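Side-chain contacts in carboxylesterase YbfK (Bacillus subtilis, PDB 4CCY), which hydrolyses carboxylic esters to an alcohol and a carboxylate, as a cytoplasmic esterase of the alpha/beta hydrolase superfamily: residues Lys183-Asp188 with Ala271-Ser276; Leu238-Gly241 with Met246-Gln249; Met251-Ala256 with Ile263-Val268. All coordinates share one frame; numbering follows the deposited sequence.

How the interactions relate
All three contacts lie in one alpha/beta hydrolase fold. Interaction 1 joins the end of helix 175-186 to the loop of the probable catalytic histidine. Interactions 2 and 3 come in series, nested inside the loop that interaction 1 closes. Both belong to the beta-alpha-beta unit of strand 236-241, helix 249-259 and strand 264-268: interaction 2 uses its first strand and the loop into the helix, interaction 3 the helix and the second strand. Centres lie about 8 Å apart for interactions 2 and 3, about 11 Å for 1 and 2, and about 18 Å for 1 and 3. Met246 touches both Ile185 and His273. The loops after the two strands thus bring Glu244 and His273, probable charge-relay residues, together.

Interaction 1. Residues Lys183-Asp188 with Ala271-Ser276; sequences KWITGD and AGHLLS. With NA (sodium ion), chain D.
This contact sets the C-terminal end of helix 175-186 against the loop that carries His273, the histidine of the charge-relay system by similarity. Ile185 packs on the imidazole. Its CG1 is 3.6 Å from His273 CD2, and CD1 lies 3.7 Å from the same atom. The isoleucine chain runs obliquely to the ring. CG of His273 is anti to its own backbone N (chi1 -170°), which carries the ring past Ile185 toward Glu244 and Ser129. Beside this pair, Thr186 CG2 meets Leu274 CD1 at 3.7 Å. The Thr186 methyl is anti to the carbonyl carbon, while its hydroxyl takes the other branch and faces a sodium ion.

One water joins the backbones: it donates to Ile185 O and accepts from His273 N at 2.8 Å. A second accepts from Leu274 N and makes at most a long contact, 3.3 Å, from its oxygen to Thr186 O. The sodium is bound by Thr186 OG1 at 2.5 Å, Gly187 O at 2.4 Å, three waters and Tyr190 O. Thr186 OG1 is also hydrogen-bonded to Ile182 O one turn back in the helix. Gly187 leaves the helix with positive phi, and its carbonyl serves the metal.

On the polar side, His273 ND1 bonds to Glu244 and NE2 bonds to Ser129 OG. Both ring nitrogens therefore have partners, and Ile185 meets the ring at its carbon CD2. The chemistry is divided: apolar atoms steady the ring at CD2, its nitrogens link acid and serine, and water joins the loop backbone to the helix end.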
loop_
_atom_site.group_PDB
_atom_site.type_symbol
_atom_site.label_atom_id
_atom_site.label_comp_id
_atom_site.label_asym_id
_atom_site.label_seq_id
_atom_site.Cartn_x
_atom_site.Cartn_y
_atom_site.Cartn_z
ATOM N N LYS A 183 14.439 -11.145 -0.660
ATOM C CA LYS A 183 14.530 -12.598 -0.701
ATOM C C LYS A 183 13.579 -13.219 0.326
ATOM O O LYS A 183 12.933 -14.236 0.074
ATOM C CB LYS A 183 15.973 -13.011 -0.420
ATOM C CG LYS A 183 16.298 -14.477 -0.600
ATOM C CD LYS A 183 17.705 -14.767 -0.081
ATOM C CE LYS A 183 18.782 -14.230 -1.025
ATOM N NZ LYS A 183 20.164 -14.263 -0.451
ATOM N N TRP A 184 13.489 -12.565 1.473
ATOM C CA TRP A 184 12.686 -13.015 2.587
ATOM C C TRP A 184 11.221 -12.769 2.357
ATOM O O TRP A 184 10.406 -13.653 2.578
ATOM C CB TRP A 184 13.172 -12.292 3.838
ATOM C CG TRP A 184 12.237 -12.339 5.011
ATOM C CD1 TRP A 184 11.928 -13.438 5.816
ATOM C CD2 TRP A 184 11.474 -11.215 5.575
ATOM N NE1 TRP A 184 11.033 -13.082 6.797
ATOM C CE2 TRP A 184 10.727 -11.759 6.715
ATOM C CE3 TRP A 184 11.338 -9.851 5.256
ATOM C CZ2 TRP A 184 9.891 -10.961 7.490
ATOM C CZ3 TRP A 184 10.503 -9.067 6.051
ATOM C CH2 TRP A 184 9.787 -9.609 7.130
ATOM N N ILE A 185 10.880 -11.565 1.906
ATOM C CA ILE A 185 9.482 -11.169 1.735
ATOM C C ILE A 185 8.795 -11.871 0.546
ATOM O O ILE A 185 7.614 -12.214 0.623
ATOM C CB ILE A 185 9.336 -9.624 1.667
ATOM C CG1 ILE A 185 7.937 -9.186 2.091
ATOM C CG2 ILE A 185 9.688 -9.073 0.290
ATOM C CD1 ILE A 185 7.712 -9.267 3.582
ATOM N N THR A 186 9.542 -12.096 -0.535
ATOM C CA THR A 186 8.991 -12.775 -1.711
ATOM C C THR A 186 8.728 -14.245 -1.441
ATOM O O THR A 186 7.720 -14.776 -1.892
ATOM C CB THR A 186 9.886 -12.661 -2.965
ATOM O OG1 THR A 186 11.206 -13.160 -2.682
ATOM C CG2 THR A 186 9.941 -11.227 -3.476
ATOM N N GLY A 187 9.631 -14.887 -0.700
ATOM C CA GLY A 187 9.571 -16.328 -0.465
ATOM C C GLY A 187 10.231 -17.085 -1.603
ATOM O O GLY A 187 10.630 -16.492 -2.612
ATOM N N ASP A 188 10.346 -18.399 -1.455
ATOM C CA ASP A 188 11.083 -19.202 -2.425
ATOM C C ASP A 188 10.336 -19.461 -3.734
ATOM O O ASP A 188 10.919 -19.975 -4.680
ATOM C CB ASP A 188 11.547 -20.514 -1.783
ATOM C CG ASP A 188 12.670 -20.294 -0.791
ATOM O OD1 ASP A 188 13.492 -19.386 -1.036
ATOM O OD2 ASP A 188 12.728 -21.004 0.238
ATOM N N ALA A 271 0.511 -18.118 -2.228
ATOM C CA ALA A 271 0.997 -16.752 -2.222
ATOM C C ALA A 271 1.547 -16.406 -0.862
ATOM O O ALA A 271 1.131 -16.970 0.147
ATOM C CB ALA A 271 -0.110 -15.790 -2.609
ATOM N N GLY A 272 2.505 -15.484 -0.849
ATOM C CA GLY A 272 3.001 -14.909 0.399
ATOM C C GLY A 272 2.460 -13.512 0.632
ATOM O O GLY A 272 1.291 -13.223 0.348
ATOM N N HIS A 273 3.331 -12.650 1.150
ATOM C CA HIS A 273 3.034 -11.245 1.425
ATOM C C HIS A 273 2.611 -10.464 0.210
ATOM O O HIS A 273 1.669 -9.660 0.277
ATOM C CB HIS A 273 4.274 -10.582 2.032
ATOM C CG HIS A 273 4.024 -9.193 2.580
ATOM N ND1 HIS A 273 3.218 -8.966 3.634
ATOM C CD2 HIS A 273 4.516 -7.940 2.180
ATOM C CE1 HIS A 273 3.183 -7.638 3.901
ATOM N NE2 HIS A 273 3.975 -7.013 3.014
ATOM N N LEU A 274 3.304 -10.686 -0.912
ATOM C CA LEU A 274 3.145 -9.852 -2.103
ATOM C C LEU A 274 2.002 -10.332 -3.001
ATOM O O LEU A 274 2.177 -10.571 -4.198
ATOM C CB LEU A 274 4.469 -9.775 -2.868
ATOM C CG LEU A 274 5.646 -9.156 -2.106
ATOM C CD1 LEU A 274 6.872 -9.134 -2.996
ATOM C CD2 LEU A 274 5.333 -7.755 -1.574
ATOM N N LEU A 275 0.819 -10.421 -2.401
ATOM C CA LEU A 275 -0.324 -11.111 -2.986
ATOM C C LEU A 275 -0.811 -10.516 -4.310
ATOM O O LEU A 275 -1.185 -11.264 -5.222
ATOM C CB LEU A 275 -1.462 -11.195 -1.955
ATOM C CG LEU A 275 -2.794 -11.905 -2.233
ATOM C CD1 LEU A 275 -2.621 -13.227 -2.982
ATOM C CD2 LEU A 275 -3.537 -12.123 -0.910
ATOM N N SER A 276 -0.810 -9.193 -4.429
ATOM C CA SER A 276 -1.276 -8.569 -5.667
ATOM C C SER A 276 -0.298 -8.805 -6.825
ATOM O O SER A 276 -0.695 -8.753 -7.997
ATOM C CB SER A 276 -1.528 -7.077 -5.470
ATOM O OG SER A 276 -0.343 -6.432 -5.043
HETATM NA NA NA D . 12.005 -15.089 -3.967
HETATM O O HOH W 1 13.301 -15.599 -2.250
HETATM O O HOH W 2 5.658 -13.510 2.459
HETATM O O HOH W 3 5.167 -12.719 -1.567
HETATM O O HOH W 4 13.275 -13.509 -5.151
HETATM O O HOH W 5 12.443 -16.793 -5.426
#

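Interaction 2. Residues Leu238-Gly241 with Met246-Gln249; sequences LMFG and MYHQ. With NA (sodium ion), chain C.
Phe240, on strand 236-241, meets Gln249 with its CB and Tyr247 with its ring. Phe240 CB lies 3.8 Å from Gln249 CB, and Phe240 CG is nearly as close to that atom. Further out, CD1 and CE1 reach the tyrosine. Phe240 CE1 is 3.3 Å from Tyr247 OH and 3.6 Å from Tyr247 CE1. The two rings meet rim to rim, with planes at 86°, and neither lies over the other. Tyr247 OH sits in the plane of the Phe240 ring, and its hydrogen bond goes to Pro154 O. Gln249 O stands over one face of the Phe240 ring, near the rim. The Gln249 side chain bends at chi2 (-67°), turning away from Phe240. This bend takes OE1 to a sodium ion at 2.3 Å, which Tyr247 O, Glu244 O and three waters also bind. Were Phe240 an alanine, the CB contact with Gln249 would stay, but the rim of Tyr247 would probably lose its aromatic neighbour and a gap would open beside it. Phe240 also touches Ala252 and Phe253 of helix 249-259, while its backbone pairs with Glu266 of strand 264-268.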
loop_
_atom_site.group_PDB
_atom_site.type_symbol
_atom_site.label_atom_id
_atom_site.label_comp_id
_atom_site.label_asym_id
_atom_site.label_seq_id
_atom_site.Cartn_x
_atom_site.Cartn_y
_atom_site.Cartn_z
ATOM N N LEU A 238 -10.531 -8.140 3.209
ATOM C CA LEU A 238 -9.219 -8.409 3.795
ATOM C C LEU A 238 -8.603 -9.691 3.225
ATOM O O LEU A 238 -9.197 -10.777 3.325
ATOM C CB LEU A 238 -9.330 -8.538 5.322
ATOM C CG LEU A 238 -8.015 -8.757 6.092
ATOM C CD1 LEU A 238 -7.000 -7.651 5.819
ATOM C CD2 LEU A 238 -8.264 -8.894 7.584
ATOM N N MET A 239 -7.409 -9.564 2.648
ATOM C CA MET A 239 -6.759 -10.689 1.991
ATOM C C MET A 239 -5.355 -10.927 2.536
ATOM O O MET A 239 -4.550 -10.011 2.622
ATOM C CB MET A 239 -6.711 -10.484 0.465
ATOM C CG MET A 239 -8.088 -10.268 -0.169
ATOM S SD MET A 239 -8.017 -10.071 -1.959
ATOM C CE MET A 239 -7.731 -11.749 -2.483
ATOM N N PHE A 240 -5.076 -12.166 2.903
ATOM C CA PHE A 240 -3.723 -12.578 3.267
ATOM C C PHE A 240 -3.275 -13.689 2.335
ATOM O O PHE A 240 -4.108 -14.398 1.748
ATOM C CB PHE A 240 -3.688 -13.138 4.685
ATOM C CG PHE A 240 -4.161 -12.192 5.745
ATOM C CD1 PHE A 240 -3.311 -11.212 6.262
ATOM C CD2 PHE A 240 -5.445 -12.309 6.270
ATOM C CE1 PHE A 240 -3.757 -10.359 7.272
ATOM C CE2 PHE A 240 -5.887 -11.463 7.275
ATOM C CZ PHE A 240 -5.047 -10.483 7.769
ATOM N N GLY A 241 -1.960 -13.860 2.220
ATOM C CA GLY A 241 -1.376 -14.987 1.500
ATOM C C GLY A 241 -1.018 -16.085 2.492
ATOM O O GLY A 241 -0.521 -15.802 3.585
ATOM N N MET A 246 5.648 -12.224 7.405
ATOM C CA MET A 246 5.762 -11.143 8.382
ATOM C C MET A 246 5.009 -11.358 9.698
ATOM O O MET A 246 5.303 -10.691 10.691
ATOM C CB MET A 246 5.300 -9.818 7.768
ATOM C CG MET A 246 6.031 -9.401 6.504
ATOM S SD MET A 246 5.699 -7.652 6.159
ATOM C CE MET A 246 6.986 -6.882 7.143
ATOM N N TYR A 247 4.032 -12.266 9.695
ATOM C CA TYR A 247 3.225 -12.564 10.878
ATOM C C TYR A 247 2.416 -13.842 10.697
ATOM O O TYR A 247 2.499 -14.497 9.640
ATOM C CB TYR A 247 2.293 -11.398 11.234
ATOM C CG TYR A 247 1.510 -10.805 10.083
ATOM C CD1 TYR A 247 0.324 -11.389 9.641
ATOM C CD2 TYR A 247 1.942 -9.649 9.455
ATOM C CE1 TYR A 247 -0.410 -10.835 8.613
ATOM C CE2 TYR A 247 1.222 -9.099 8.408
ATOM C CZ TYR A 247 0.046 -9.699 7.994
ATOM O OH TYR A 247 -0.686 -9.151 6.960
ATOM N N HIS A 248 1.652 -14.204 11.732
ATOM C CA HIS A 248 0.753 -15.357 11.658
ATOM C C HIS A 248 -0.550 -14.926 11.070
ATOM O O HIS A 248 -1.445 -14.453 11.784
ATOM C CB HIS A 248 0.532 -15.984 13.033
ATOM C CG HIS A 248 1.727 -16.747 13.555
ATOM N ND1 HIS A 248 2.351 -17.696 12.832
ATOM C CD2 HIS A 248 2.398 -16.673 14.764
ATOM C CE1 HIS A 248 3.383 -18.194 13.536
ATOM N NE2 HIS A 248 3.409 -17.574 14.720
ATOM N N GLN A 249 -0.689 -15.112 9.763
ATOM C CA GLN A 249 -1.891 -14.638 9.064
ATOM C C GLN A 249 -3.168 -15.356 9.509
ATOM O O GLN A 249 -4.252 -14.798 9.391
ATOM C CB GLN A 249 -1.714 -14.665 7.536
ATOM C CG GLN A 249 -1.708 -16.050 6.890
ATOM C CD GLN A 249 -0.511 -16.887 7.282
ATOM O OE1 GLN A 249 0.568 -16.367 7.578
ATOM N NE2 GLN A 249 -0.691 -18.184 7.290
HETATM NA NA NA C . 2.777 -16.671 8.165
HETATM O O HOH W 6 2.053 -18.085 10.138
HETATM O O HOH W 7 2.818 -18.763 6.913
HETATM O O HOH W 8 5.110 -16.691 9.438
#

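Interaction 3. Residues Met251-Ala256 with Ile263-Val268; sequences MAFERA and IQAEIV
Helix 251-256 runs nearly antiparallel to strand 264-268, with axes 8.6 Å apart at an angle of 165°, and Phe253 lies opposite Ala265. Phe253 carries most of the contact. Its CB meets Ile267 CD1 at 3.6 Å, and its CG is 3.8 Å from the same methyl. Ile267 comes to the phenylalanine at a slant, with the end of its longer branch. The Phe253 ring turns its CD1-CE1 edge to Ala265. Phe253 CD1 is 3.8 Å from Ala265 CB, and CE1 comes to 3.3 Å from Ala265 O. The carbonyl carbon of Ala265 lies in the plane of the ring, so the strand backbone meets a rim and not a face. With CG anti to the backbone N (chi1 165°), the ring is carried across the strand, its CD1-CE1 side next to Ala265.

The contact belongs to the beta-alpha-beta crossover from strand 236-241 through helix 249-259 to strand 264-268. The two strands are parallel neighbours in the main sheet, and the helix packs on one side of them. Further along the helix, Ala256 meets Ile263, just before the strand. Ile263 CG2 is 3.7 Å from Ala256 O, and Ile263 CD1 is 4.1 Å from Ala256 CB. Ala256 also rests on Leu238 of the neighbouring strand. Glu266 points away from the helix, where its carboxylate forms a salt bridge with Arg286 and a hydrogen bond with Tyr282 OH, both on helix 280-290.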
loop_
_atom_site.group_PDB
_atom_site.type_symbol
_atom_site.label_atom_id
_atom_site.label_comp_id
_atom_site.label_asym_id
_atom_site.label_seq_id
_atom_site.Cartn_x
_atom_site.Cartn_y
_atom_site.Cartn_z
ATOM N N MET A 251 -4.024 -16.121 12.731
ATOM C CA MET A 251 -4.455 -15.303 13.865
ATOM C C MET A 251 -5.009 -13.932 13.445
ATOM O O MET A 251 -5.976 -13.462 14.016
ATOM C CB MET A 251 -3.300 -15.123 14.858
ATOM C CG MET A 251 -2.859 -16.412 15.557
ATOM S SD MET A 251 -1.442 -16.181 16.660
ATOM C CE MET A 251 -2.088 -15.012 17.864
ATOM N N ALA A 252 -4.381 -13.287 12.465
ATOM C CA ALA A 252 -4.867 -12.003 11.959
ATOM C C ALA A 252 -6.241 -12.184 11.313
ATOM O O ALA A 252 -7.167 -11.413 11.580
ATOM C CB ALA A 252 -3.880 -11.426 10.962
ATOM N N PHE A 253 -6.364 -13.220 10.480
ATOM C CA PHE A 253 -7.639 -13.614 9.868
ATOM C C PHE A 253 -8.745 -13.890 10.904
ATOM O O PHE A 253 -9.824 -13.283 10.847
ATOM C CB PHE A 253 -7.435 -14.819 8.934
ATOM C CG PHE A 253 -8.713 -15.506 8.547
ATOM C CD1 PHE A 253 -9.500 -15.006 7.513
ATOM C CD2 PHE A 253 -9.140 -16.653 9.231
ATOM C CE1 PHE A 253 -10.683 -15.633 7.161
ATOM C CE2 PHE A 253 -10.324 -17.287 8.880
ATOM C CZ PHE A 253 -11.099 -16.779 7.845
ATOM N N GLU A 254 -8.471 -14.794 11.848
ATOM C CA GLU A 254 -9.420 -15.104 12.920
ATOM C C GLU A 254 -9.880 -13.849 13.686
ATOM O O GLU A 254 -11.091 -13.617 13.868
ATOM C CB GLU A 254 -8.840 -16.149 13.884
ATOM C CG GLU A 254 -8.816 -17.558 13.308
ATOM C CD GLU A 254 -8.467 -18.619 14.337
ATOM O OE1 GLU A 254 -8.755 -18.419 15.540
ATOM O OE2 GLU A 254 -7.916 -19.669 13.943
ATOM N N ARG A 255 -8.911 -13.037 14.109
ATOM C CA ARG A 255 -9.195 -11.793 14.831
ATOM C C ARG A 255 -10.067 -10.819 14.014
ATOM O O ARG A 255 -11.094 -10.337 14.499
ATOM C CB ARG A 255 -7.885 -11.130 15.292
ATOM C CG ARG A 255 -8.082 -10.096 16.374
ATOM C CD ARG A 255 -6.779 -9.537 16.940
ATOM N NE ARG A 255 -7.101 -8.378 17.768
ATOM C CZ ARG A 255 -6.927 -7.103 17.417
ATOM N NH1 ARG A 255 -6.360 -6.784 16.262
ATOM N NH2 ARG A 255 -7.301 -6.133 18.252
ATOM N N ALA A 256 -9.667 -10.544 12.778
ATOM C CA ALA A 256 -10.430 -9.648 11.908
ATOM C C ALA A 256 -11.858 -10.157 11.676
ATOM O O ALA A 256 -12.819 -9.390 11.763
ATOM C CB ALA A 256 -9.716 -9.462 10.581
ATOM N N ILE A 263 -17.168 -8.039 7.525
ATOM C CA ILE A 263 -15.891 -8.206 6.808
ATOM C C ILE A 263 -15.904 -9.428 5.888
ATOM O O ILE A 263 -16.461 -10.476 6.226
ATOM C CB ILE A 263 -14.662 -8.276 7.759
ATOM C CG1 ILE A 263 -13.354 -8.146 6.969
ATOM C CG2 ILE A 263 -14.652 -9.572 8.580
ATOM C CD1 ILE A 263 -12.172 -7.645 7.775
ATOM N N GLN A 264 -15.283 -9.273 4.725
ATOM C CA GLN A 264 -14.942 -10.411 3.894
ATOM C C GLN A 264 -13.434 -10.599 4.002
ATOM O O GLN A 264 -12.650 -9.786 3.497
ATOM C CB GLN A 264 -15.410 -10.195 2.459
ATOM C CG GLN A 264 -16.923 -10.036 2.376
ATOM C CD GLN A 264 -17.424 -9.570 1.026
ATOM O OE1 GLN A 264 -16.802 -9.823 -0.003
ATOM N NE2 GLN A 264 -18.569 -8.883 1.023
ATOM N N ALA A 265 -13.042 -11.644 4.715
ATOM C CA ALA A 265 -11.631 -11.940 4.945
ATOM C C ALA A 265 -11.310 -13.335 4.425
ATOM O O ALA A 265 -12.133 -14.250 4.551
ATOM C CB ALA A 265 -11.294 -11.824 6.425
ATOM N N GLU A 266 -10.118 -13.485 3.840
ATOM C CA GLU A 266 -9.687 -14.741 3.257
ATOM C C GLU A 266 -8.177 -14.897 3.270
ATOM O O GLU A 266 -7.431 -13.913 3.354
ATOM C CB GLU A 266 -10.221 -14.888 1.814
ATOM C CG GLU A 266 -9.739 -13.818 0.839
ATOM C CD GLU A 266 -10.379 -13.940 -0.538
ATOM O OE1 GLU A 266 -11.490 -13.448 -0.731
ATOM O OE2 GLU A 266 -9.787 -14.546 -1.435
ATOM N N ILE A 267 -7.734 -16.144 3.151
ATOM C CA ILE A 267 -6.328 -16.466 3.023
ATOM C C ILE A 267 -6.134 -17.229 1.704
ATOM O O ILE A 267 -6.703 -18.307 1.503
ATOM C CB ILE A 267 -5.827 -17.286 4.234
ATOM C CG1 ILE A 267 -6.019 -16.491 5.552
ATOM C CG2 ILE A 267 -4.376 -17.688 4.035
ATOM C CD1 ILE A 267 -5.873 -17.316 6.817
ATOM N N VAL A 268 -5.327 -16.657 0.816
ATOM C CA VAL A 268 -5.162 -17.154 -0.549
ATOM C C VAL A 268 -3.989 -18.147 -0.644
ATOM O O VAL A 268 -2.900 -17.907 -0.102
ATOM C CB VAL A 268 -4.985 -15.970 -1.522
ATOM C CG1 VAL A 268 -4.802 -16.441 -2.962
ATOM C CG2 VAL A 268 -6.172 -15.018 -1.412
#